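Local atomic coordinates of probable adhesion protein (Pseudomonas aeruginosa PAO1, PDB entry 6R3Z), a protein that binds divalent metal ions such as ferrous iron, manganese and nickel, and probably delivers them to a membrane transporter as its solute-binding protein. Residues F171-I176 against V220-S225; A157-R162 against N268-V273. All blocks are in the same frame, centred on the assembly; numbering follows the deposited sequence.

Contact 1. Residues F171-I176 against V220-S225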
# COMPACT_ATOMS: atom_id res chain seq x y z
N PHE A 171 17.44 -11.46 13.74
CA PHE A 171 16.66 -11.51 12.50
C PHE A 171 16.52 -10.13 11.87
O PHE A 171 15.50 -9.46 12.04
CB PHE A 171 15.30 -12.18 12.73
CG PHE A 171 14.50 -12.45 11.48
CD1 PHE A 171 14.85 -13.47 10.60
CD2 PHE A 171 13.37 -11.69 11.18
CE1 PHE A 171 14.09 -13.74 9.46
CE2 PHE A 171 12.59 -11.96 10.05
CZ PHE A 171 12.96 -12.99 9.20
N ARG A 172 17.58 -9.68 11.18
CA ARG A 172 17.53 -8.38 10.50
C ARG A 172 16.94 -8.55 9.12
O ARG A 172 17.21 -9.55 8.44
CB ARG A 172 18.90 -7.71 10.44
CG ARG A 172 19.31 -7.02 11.76
CD ARG A 172 20.57 -6.20 11.52
NE ARG A 172 21.15 -5.64 12.75
CZ ARG A 172 20.81 -4.47 13.29
NH1 ARG A 172 19.84 -3.75 12.75
NH2 ARG A 172 21.41 -4.04 14.39
N VAL A 173 16.14 -7.56 8.70
CA VAL A 173 15.37 -7.55 7.46
C VAL A 173 15.76 -6.36 6.58
O VAL A 173 15.95 -5.26 7.08
CB VAL A 173 13.86 -7.45 7.87
CG1 VAL A 173 12.95 -7.07 6.72
CG2 VAL A 173 13.39 -8.75 8.54
N ALA A 174 15.83 -6.59 5.27
CA ALA A 174 16.03 -5.54 4.27
C ALA A 174 14.89 -5.64 3.23
O ALA A 174 14.29 -6.71 3.06
CB ALA A 174 17.38 -5.70 3.58
N THR A 175 14.57 -4.53 2.55
CA THR A 175 13.56 -4.52 1.49
C THR A 175 14.14 -3.74 0.30
O THR A 175 14.99 -2.88 0.50
CB THR A 175 12.19 -3.95 1.92
OG1 THR A 175 12.25 -2.52 2.09
CG2 THR A 175 11.60 -4.65 3.16
N ILE A 176 13.66 -4.03 -0.92
CA ILE A 176 14.12 -3.27 -2.11
C ILE A 176 13.41 -1.90 -2.10
O ILE A 176 14.07 -0.85 -2.13
CB ILE A 176 13.83 -4.04 -3.43
CG1 ILE A 176 14.63 -5.37 -3.54
CG2 ILE A 176 14.07 -3.14 -4.68
CD1 ILE A 176 16.15 -5.27 -3.55
N VAL A 220 22.36 -9.17 7.68
CA VAL A 220 20.94 -9.13 7.33
C VAL A 220 20.57 -10.56 6.90
O VAL A 220 21.33 -11.20 6.18
CB VAL A 220 20.64 -8.06 6.25
CG1 VAL A 220 19.21 -8.19 5.68
CG2 VAL A 220 20.86 -6.66 6.80
N LYS A 221 19.45 -11.06 7.41
CA LYS A 221 19.02 -12.45 7.19
C LYS A 221 18.16 -12.63 5.95
O LYS A 221 18.28 -13.64 5.24
CB LYS A 221 18.32 -13.02 8.44
CG LYS A 221 19.19 -13.02 9.72
CD LYS A 221 20.41 -13.95 9.64
CE LYS A 221 21.31 -13.81 10.84
NZ LYS A 221 22.54 -14.66 10.71
N VAL A 222 17.22 -11.70 5.73
CA VAL A 222 16.27 -11.81 4.62
C VAL A 222 16.13 -10.50 3.87
O VAL A 222 16.34 -9.43 4.45
CB VAL A 222 14.87 -12.34 5.08
CG1 VAL A 222 14.98 -13.65 5.86
CG2 VAL A 222 14.09 -11.30 5.87
N ILE A 223 15.76 -10.60 2.59
CA ILE A 223 15.44 -9.45 1.75
C ILE A 223 14.06 -9.69 1.10
O ILE A 223 13.82 -10.79 0.57
CB ILE A 223 16.55 -9.03 0.74
CG1 ILE A 223 16.21 -7.68 0.04
CG2 ILE A 223 16.86 -10.16 -0.27
CD1 ILE A 223 17.43 -6.87 -0.46
N PHE A 224 13.17 -8.69 1.18
CA PHE A 224 11.87 -8.73 0.54
C PHE A 224 11.91 -7.87 -0.71
O PHE A 224 12.08 -6.64 -0.61
CB PHE A 224 10.74 -8.28 1.48
CG PHE A 224 10.54 -9.16 2.69
CD1 PHE A 224 9.92 -10.40 2.58
CD2 PHE A 224 10.99 -8.76 3.95
CE1 PHE A 224 9.75 -11.23 3.70
CE2 PHE A 224 10.85 -9.59 5.06
CZ PHE A 224 10.20 -10.81 4.94
N SER A 225 11.81 -8.51 -1.88
CA SER A 225 11.80 -7.83 -3.17
C SER A 225 10.37 -7.56 -3.68
O SER A 225 9.39 -7.96 -3.04
CB SER A 225 12.64 -8.59 -4.20
OG SER A 225 12.05 -9.84 -4.53
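Phe224 and Val173 meet on one face of a pair of parallel neighbouring strands, 172-175 and 220-225, whose axes approach to 4.6 Å. The Phe224 side chain leaves its backbone at CB, which rests 4.1 Å from Thr175 CG2. With CG anti to the carbonyl carbon (chi1 -63°), the ring is laid back along its own strand, its CD2-CE2 edge towards Val173: CD2 and then CE2 come up against Val173 CG1, CE2 at 3.7 Å, and this methyl sits in the ring plane. CZ, the tip, lies 4.0 Å from Val222 CG2, and Tyr246 and Leu248 of strand 244-248 also pack on this side chain. Val173 turns its other methyl, CG2, to Val222 CG2, and Phe171 extends the same apolar patch by setting CE1 3.7 Å from Val222 CG1.

Backbone hydrogen bonds join the strands in the stagger of a parallel sheet. Val222 O accepts from Ala174 N, Ala174 O from Phe224 N at 3.0 Å, and Phe224 O from Ile176 N; two of these carbonyls also draw in a CA-H, that of Ile223 on Ala174 O and that of Thr175 on Phe224 O. At the beginning of the pair Arg172 O takes Lys221 N at 2.9 Å and only weakly Val222 N. The two strands are the central pair of a four-stranded sheet of order 2-1-3-4, the Rossmann-like core of one lobe of a cluster 9 solute-binding protein, and strand 172-175 leads, one residue on, to the metal ligand His177.

Ala174 and Ile223 point to the opposite face. Ala174 CB lies 3.7 Å from Val220 CG1, and Leu215 of helix 205-217 touches both residues. Further along, Ile176 CD1 reaches Ile223 CD1, and Ile237 of helix 234-241 packs on both isoleucines.

Contact 2. Residues A157-R162 against N268-V273; sequences ADALAR and NLDTVV. With EDO (1,2-ethanediol), chain H; EDO (1,2-ethanediol), chain I.
Ala159 and Leu269 bring the C-terminal part of helix 138-160 against helix 260-277, their CB atoms 3.6 Å apart. The lack of any side chain beyond CB on Ala159 is consistent with the close approach of the backbones, the CA atoms of Ala159 and Asp270 lying 5.6 Å apart. One turn on, Val273 sets its two methyls against backbone carbonyl oxygens: CG2 lies 3.6 Å from Ala159 O, and CG1, anti to its own backbone N (chi1 166°), approaches Arg162 O. Phe187 lies against both Leu269 and Val273.

The polar link between the helices passes through a water. It donates to Ala159 O at 2.9 Å and to Asp270 OD1, joining the Ala159 carbonyl to the neighbouring carboxylate. Asp270 also receives both hydroxyls of one ethanediol, probably from the crystallisation liquor, O2 on OD1 and O1 on OD2; C2 of this molecule lies over one face of the Arg162 guanidinium.

Arg162 folds back at chi2 (132°), and its NH2 donates to Asp158 O at 2.9 Å from above the carbonyl plane. A second ethanediol, probably of the same origin, takes NH1 on O1 and NH2 on O2, the latter bond nearly straight at 174°.

Arg162 NE and Asp270 OD1 stay 5.5 Å apart, so any attraction between these charges is probably long-range and softened by solvent; the helices are held by direct apolar contacts and by an indirect link through water.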
# COMPACT_ATOMS: atom_id res chain seq x y z
N ALA A 157 -5.31 -12.50 11.77
CA ALA A 157 -5.37 -13.59 12.74
C ALA A 157 -4.99 -14.93 12.08
O ALA A 157 -4.21 -15.68 12.65
CB ALA A 157 -6.76 -13.68 13.36
N ASP A 158 -5.53 -15.19 10.85
CA ASP A 158 -5.28 -16.43 10.10
C ASP A 158 -3.80 -16.57 9.74
O ASP A 158 -3.22 -17.65 9.92
CB ASP A 158 -6.17 -16.53 8.86
CG ASP A 158 -7.64 -16.80 9.15
OD1 ASP A 158 -7.95 -17.21 10.30
OD2 ASP A 158 -8.47 -16.60 8.24
N ALA A 159 -3.16 -15.46 9.31
CA ALA A 159 -1.74 -15.47 9.01
C ALA A 159 -0.92 -15.75 10.30
O ALA A 159 -0.05 -16.62 10.28
CB ALA A 159 -1.34 -14.13 8.41
N LEU A 160 -1.25 -15.08 11.42
CA LEU A 160 -0.55 -15.25 12.70
C LEU A 160 -0.73 -16.64 13.31
O LEU A 160 0.12 -17.08 14.09
CB LEU A 160 -0.92 -14.16 13.70
CG LEU A 160 -0.48 -12.73 13.35
CD1 LEU A 160 -0.89 -11.76 14.44
CD2 LEU A 160 1.03 -12.64 13.14
N ALA A 161 -1.83 -17.34 12.96
CA ALA A 161 -2.11 -18.71 13.41
C ALA A 161 -1.05 -19.69 12.87
O ALA A 161 -0.96 -20.82 13.37
CB ALA A 161 -3.50 -19.14 12.96
N ARG A 162 -0.24 -19.25 11.87
CA ARG A 162 0.83 -20.06 11.31
C ARG A 162 2.20 -19.64 11.86
O ARG A 162 3.22 -20.21 11.47
CB ARG A 162 0.78 -20.02 9.78
CG ARG A 162 -0.33 -20.90 9.24
CD ARG A 162 -1.20 -20.23 8.21
NE ARG A 162 -2.21 -21.17 7.71
CZ ARG A 162 -3.49 -21.18 8.08
NH1 ARG A 162 -4.32 -22.09 7.58
NH2 ARG A 162 -3.94 -20.29 8.95
N ASN A 268 0.93 -11.47 1.44
CA ASN A 268 2.03 -10.68 2.02
C ASN A 268 2.32 -11.18 3.45
O ASN A 268 3.46 -11.53 3.77
CB ASN A 268 1.67 -9.20 2.05
CG ASN A 268 1.99 -8.52 0.74
OD1 ASN A 268 2.62 -9.10 -0.15
ND2 ASN A 268 1.56 -7.27 0.60
N LEU A 269 1.29 -11.25 4.28
CA LEU A 269 1.44 -11.74 5.65
C LEU A 269 1.95 -13.19 5.71
O LEU A 269 2.78 -13.51 6.57
CB LEU A 269 0.12 -11.56 6.43
CG LEU A 269 -0.29 -10.10 6.73
CD1 LEU A 269 -1.63 -10.04 7.46
CD2 LEU A 269 0.75 -9.36 7.56
N ASP A 270 1.48 -14.06 4.79
CA ASP A 270 1.92 -15.47 4.75
C ASP A 270 3.41 -15.55 4.42
O ASP A 270 4.11 -16.38 4.98
CB ASP A 270 1.11 -16.27 3.73
CG ASP A 270 -0.31 -16.56 4.14
OD1 ASP A 270 -0.61 -16.48 5.36
OD2 ASP A 270 -1.13 -16.87 3.24
N THR A 271 3.89 -14.69 3.48
CA THR A 271 5.30 -14.67 3.08
C THR A 271 6.18 -14.20 4.25
O THR A 271 7.21 -14.83 4.52
CB THR A 271 5.48 -13.85 1.79
OG1 THR A 271 4.76 -14.52 0.73
CG2 THR A 271 6.95 -13.66 1.41
N VAL A 272 5.75 -13.16 4.99
CA VAL A 272 6.49 -12.68 6.16
C VAL A 272 6.55 -13.81 7.20
O VAL A 272 7.63 -14.08 7.74
CB VAL A 272 5.93 -11.36 6.74
CG1 VAL A 272 6.69 -10.95 8.01
CG2 VAL A 272 5.99 -10.24 5.70
N VAL A 273 5.40 -14.48 7.47
CA VAL A 273 5.36 -15.60 8.41
C VAL A 273 6.31 -16.71 7.96
O VAL A 273 7.08 -17.22 8.77
CB VAL A 273 3.91 -16.10 8.65
CG1 VAL A 273 3.90 -17.47 9.35
CG2 VAL A 273 3.11 -15.08 9.46
C1 EDO H . -3.86 -18.88 5.02
O1 EDO H . -2.49 -19.13 4.71
C2 EDO H . -3.92 -18.06 6.31
O2 EDO H . -3.14 -16.88 6.17
C1 EDO I . -8.18 -21.79 8.66
O1 EDO I . -7.23 -21.73 7.61
C2 EDO I . -8.17 -20.47 9.46
O2 EDO I . -6.86 -20.20 9.97
O HOH W 1 0.83 -17.41 7.58

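How the contacts relate
Contact 1 belongs to the interior of a lobe, whereas contact 2 combines a buried apolar seam with an exposed polar margin. Their centres are 17 Å apart and they do not touch, but the chain joins them: strand 172-175 of contact 1 is the next element after helix 138-160, which supplies one side of contact 2, and contact 1 is nested within the loop that contact 2 closes. Direct backbone hydrogen bonds unite the strands in contact 1; no direct hydrogen bond crosses contact 2, where water bridges the helices. Contact 1 leads toward the metal site, while contact 2 lies away from it.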